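Local coordinates for protein nucleoporin NUP82 (Saccharomyces cerevisiae, PDB 3PBP) that serves as a structural component of the nuclear pore complex, its N-terminal domain containing the region that interacts with NUP116, at residues D184-F187 with S188-G191; T392-K395 with S396-S400. The protein carries 1 engineered substitution. One frame throughout, in Å; residues are numbered along the deposited sequence.

Contact 1 of 2, residues D184-F187 with S188-G191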
loop_
_atom_site.group_PDB
_atom_site.type_symbol
_atom_site.label_atom_id
_atom_site.label_comp_id
_atom_site.label_asym_id
_atom_site.label_seq_id
_atom_site.Cartn_x
_atom_site.Cartn_y
_atom_site.Cartn_z
ATOM N N ASP A 184 1.322 6.613 1.957
ATOM C CA ASP A 184 2.522 5.794 1.912
ATOM C C ASP A 184 2.240 4.361 1.494
ATOM O O ASP A 184 1.116 3.874 1.547
ATOM C CB ASP A 184 3.213 5.833 3.281
ATOM C CG ASP A 184 4.702 5.522 3.205
ATOM O OD1 ASP A 184 5.234 5.359 2.091
ATOM O OD2 ASP A 184 5.347 5.443 4.273
ATOM N N LEU A 185 3.308 3.700 1.080
ATOM C CA LEU A 185 3.287 2.334 0.587
ATOM C C LEU A 185 4.465 1.614 1.206
ATOM O O LEU A 185 5.519 2.218 1.451
ATOM C CB LEU A 185 3.484 2.353 -0.916
ATOM C CG LEU A 185 2.377 1.818 -1.791
ATOM C CD1 LEU A 185 1.047 2.406 -1.351
ATOM C CD2 LEU A 185 2.703 2.164 -3.230
ATOM N N GLU A 186 4.298 0.322 1.430
ATOM C CA GLU A 186 5.356 -0.461 2.031
ATOM C C GLU A 186 5.094 -1.939 1.797
ATOM O O GLU A 186 3.984 -2.428 1.969
ATOM C CB GLU A 186 5.426 -0.144 3.537
ATOM C CG GLU A 186 6.485 -0.888 4.354
ATOM C CD GLU A 186 7.917 -0.605 3.907
ATOM O OE1 GLU A 186 8.195 0.542 3.485
ATOM O OE2 GLU A 186 8.766 -1.531 3.999
ATOM N N PHE A 187 6.128 -2.652 1.387
ATOM C CA PHE A 187 5.995 -4.075 1.163
ATOM C C PHE A 187 6.194 -4.859 2.454
ATOM O O PHE A 187 7.015 -4.513 3.299
ATOM C CB PHE A 187 7.024 -4.548 0.142
ATOM C CG PHE A 187 6.556 -4.476 -1.278
ATOM C CD1 PHE A 187 5.770 -5.489 -1.822
ATOM C CD2 PHE A 187 6.906 -3.390 -2.084
ATOM C CE1 PHE A 187 5.328 -5.424 -3.165
ATOM C CE2 PHE A 187 6.466 -3.320 -3.427
ATOM C CZ PHE A 187 5.676 -4.342 -3.965
ATOM N N SER A 188 5.418 -5.918 2.596
ATOM C CA SER A 188 5.541 -6.788 3.734
ATOM C C SER A 188 6.830 -7.561 3.501
ATOM O O SER A 188 7.272 -7.699 2.364
ATOM C CB SER A 188 4.376 -7.761 3.775
ATOM O OG SER A 188 4.632 -8.765 4.732
ATOM N N LYS A 189 7.435 -8.081 4.559
ATOM C CA LYS A 189 8.670 -8.818 4.386
ATOM C C LYS A 189 8.398 -10.213 3.825
ATOM O O LYS A 189 9.319 -11.002 3.613
ATOM C CB LYS A 189 9.438 -8.878 5.715
ATOM C CG LYS A 189 10.000 -7.518 6.168
ATOM C CD LYS A 189 11.041 -6.975 5.199
ATOM C CE LYS A 189 11.460 -5.527 5.483
ATOM N NZ LYS A 189 10.517 -4.498 4.907
ATOM N N ASP A 190 7.125 -10.509 3.577
ATOM C CA ASP A 190 6.739 -11.797 2.995
ATOM C C ASP A 190 7.057 -11.709 1.492
ATOM O O ASP A 190 7.292 -12.720 0.824
ATOM C CB ASP A 190 5.235 -12.061 3.209
ATOM C CG ASP A 190 4.333 -11.253 2.241
ATOM O OD1 ASP A 190 4.665 -10.082 1.926
ATOM O OD2 ASP A 190 3.275 -11.782 1.804
ATOM N N GLY A 191 7.057 -10.485 0.969
ATOM C CA GLY A 191 7.362 -10.272 -0.432
ATOM C C GLY A 191 6.168 -10.315 -1.368
ATOM O O GLY A 191 6.259 -9.820 -2.501
#

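Contact 2 of 2, residues T392-K395 with S396-S400. Engineered in segment 396-400: Ser396 (natural residue Cys).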
loop_
_atom_site.group_PDB
_atom_site.type_symbol
_atom_site.label_atom_id
_atom_site.label_comp_id
_atom_site.label_asym_id
_atom_site.label_seq_id
_atom_site.Cartn_x
_atom_site.Cartn_y
_atom_site.Cartn_z
ATOM N N THR A 392 12.141 -12.264 21.708
ATOM C CA THR A 392 11.404 -13.252 22.484
ATOM C C THR A 392 10.110 -13.598 21.763
ATOM O O THR A 392 9.672 -14.756 21.754
ATOM C CB THR A 392 11.038 -12.706 23.859
ATOM O OG1 THR A 392 12.225 -12.253 24.520
ATOM C CG2 THR A 392 10.363 -13.778 24.689
ATOM N N LEU A 393 9.500 -12.575 21.168
ATOM C CA LEU A 393 8.255 -12.726 20.431
ATOM C C LEU A 393 8.379 -13.736 19.288
ATOM O O LEU A 393 7.478 -14.541 19.062
ATOM C CB LEU A 393 7.816 -11.364 19.882
ATOM C CG LEU A 393 6.518 -11.304 19.070
ATOM C CD1 LEU A 393 5.358 -11.911 19.844
ATOM C CD2 LEU A 393 6.233 -9.859 18.725
ATOM N N SER A 394 9.493 -13.704 18.564
ATOM C CA SER A 394 9.661 -14.635 17.458
ATOM C C SER A 394 9.984 -16.022 17.975
ATOM O O SER A 394 9.630 -17.010 17.347
ATOM C CB SER A 394 10.755 -14.164 16.496
ATOM O OG SER A 394 12.038 -14.430 17.013
ATOM N N LYS A 395 10.647 -16.101 19.123
ATOM C CA LYS A 395 10.985 -17.400 19.697
ATOM C C LYS A 395 9.710 -18.136 20.042
ATOM O O LYS A 395 9.558 -19.310 19.716
ATOM C CB LYS A 395 11.853 -17.238 20.949
ATOM C CG LYS A 395 13.248 -16.719 20.631
ATOM C CD LYS A 395 14.098 -16.460 21.871
ATOM C CE LYS A 395 15.451 -15.863 21.475
ATOM N NZ LYS A 395 16.303 -15.552 22.656
ATOM N N SER A 396 8.784 -17.442 20.689
ATOM C CA SER A 396 7.529 -18.066 21.058
ATOM C C SER A 396 6.688 -18.412 19.828
ATOM O O SER A 396 5.989 -19.425 19.819
ATOM C CB SER A 396 6.745 -17.173 22.032
ATOM O OG SER A 396 6.474 -15.905 21.487
ATOM N N ILE A 397 6.760 -17.588 18.784
ATOM C CA ILE A 397 5.992 -17.874 17.573
ATOM C C ILE A 397 6.541 -19.159 16.974
ATOM O O ILE A 397 5.791 -20.052 16.586
ATOM C CB ILE A 397 6.116 -16.765 16.492
ATOM C CG1 ILE A 397 5.473 -15.464 16.973
ATOM C CG2 ILE A 397 5.443 -17.226 15.208
ATOM C CD1 ILE A 397 5.536 -14.346 15.959
ATOM N N ASN A 398 7.864 -19.250 16.920
ATOM C CA ASN A 398 8.519 -20.408 16.340
ATOM C C ASN A 398 8.556 -21.632 17.253
ATOM O O ASN A 398 8.644 -22.763 16.772
ATOM C CB ASN A 398 9.930 -20.020 15.878
ATOM C CG ASN A 398 9.913 -18.950 14.770
ATOM O OD1 ASN A 398 9.176 -19.066 13.785
ATOM N ND2 ASN A 398 10.729 -17.910 14.933
ATOM N N GLU A 399 8.472 -21.420 18.562
ATOM C CA GLU A 399 8.490 -22.539 19.498
ATOM C C GLU A 399 7.115 -22.825 20.087
ATOM O O GLU A 399 6.986 -23.606 21.029
ATOM C CB GLU A 399 9.497 -22.280 20.614
ATOM C CG GLU A 399 10.943 -22.304 20.132
ATOM C CD GLU A 399 11.936 -21.976 21.228
ATOM O OE1 GLU A 399 11.938 -22.686 22.255
ATOM O OE2 GLU A 399 12.713 -21.009 21.063
ATOM N N SER A 400 6.095 -22.187 19.519
ATOM C CA SER A 400 4.706 -22.360 19.949
ATOM C C SER A 400 4.519 -22.331 21.461
ATOM O O SER A 400 3.696 -23.062 22.006
ATOM C CB SER A 400 4.142 -23.671 19.386
ATOM O OG SER A 400 4.046 -23.628 17.970
#

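Contact 1 of 2, residues D184-F187 with S188-G191
Glu186 and Lys189 meet across the end of strand 182-187. Their side chains cross obliquely and form a salt bridge, with Glu186 OE2 3.6 Å from Lys189 NZ. The glutamate leaves the strand with CG anti to the backbone N (chi1 180°), and a bend at chi2 lays the carboxylate out to one side of the strand, where NZ comes to meet OE2. Lys189 starts out away from the strand. Bends at its second and fourth torsions carry NZ back, and NZ also donates to the carbonyl O of Thr304 on strand 299-306.

Phe187 points to the opposite face of the strand. Its ring lies obliquely to the turn, with CD1 4.4 Å from Gly191 O. There it packs against Val143, Pro134 and His133, whose ring plane is inclined about 60° to its own.

Ser188 to Gly191 form a type I beta turn, closed by the bond from Gly191 N to Ser188 O (3.1 Å). Within it, Asp190 N donates to Ser188 OG at 3.3 Å. The bond is long but fairly straight, with an N-H...O angle of 163°. Gly191 closes the turn with positive phi, a conformation that glycine takes readily. Glu313 takes a hydrogen bond from Lys189 N and a weak one from Ser188 OG, so it ties the turn to the start of strand 313-319.

This is an ST turn at Ser188 within a type I turn. It starts the connection of a beta hairpin, where strand 182-187 turns toward its antiparallel neighbour 194-198 in a sheet of the beta-propeller.

Contact 2 of 2, residues T392-K395 with S396-S400
Leu393 O receives two donors from the following helical turn. Ile397 N reaches it at 3.1 Å as an ordinary i to i+4 bond. Ser396 OG reaches it at 3.0 Å, from above the carbonyl plane rather than along a lone pair. Both donors approach from the same face of that plane. Ser396 is an engineered residue, a cysteine in the natural protein. Its chi1 of 59° sets OG between the backbone N and the carbonyl carbon, which turns the hydroxyl back toward Leu393 O.

The other main-chain bonds follow the i to i+4 pattern. Ser396 N donates to Thr392 O at 3.0 Å, with an N-H...O angle of 164°. Asn398 N donates to Ser394 O at 2.9 Å, and Glu399 N to Lys395 O in a more bent bond. All four carbonyls of 392-395 are therefore occupied.

Asn398 ND2 also comes within 2.8 Å of Ser394 O, but the angle is too poor for a bond. ND2 instead donates to Asp308 OD2. Ser394 OG makes a weak bond to Ser391 O.

Beside the polar network, the Leu393 and Ile397 side chains touch, CG to CD1, at 4.5 Å. Both also pack on another protein chain, as does Ser396. The charged ends of Lys395 and Glu399, NZ and OE2, are 6.7 Å apart. That is too far for a salt bridge, so any attraction is probably weak.

Ser400 takes positive phi in a Schellman motif. The carbonyls of 392-395 are thus satisfied within the helix. Leu393, Ser396 and Ile397 face the other protein with a largely apolar surface, and Ser400 OG adds a hydrogen bond to a polar side chain of that chain, while Lys395 and Glu399 are exposed.

How the contacts relate
Contact 1 comes first along the chain. It sits where strand 182-187 runs into the connection to strand 194-198, close to the centre of the chain. Contact 2 follows about two hundred residues later, on helix 387-399, which lies in the connection between the neighbouring strands 380-385 and 413-419. The contacts are in series, neither nested nor crossed. Each is local and closes no long loop. The centres of contact 1 and contact 2 are about 22 Å apart. The nearest atoms of contact 1 and contact 2 are about 12 Å apart, so they do not touch. Both lean on one part of the fold: contact 1 meets strand 299-306, and contact 2 meets Ile307 and Asp308 just beyond it.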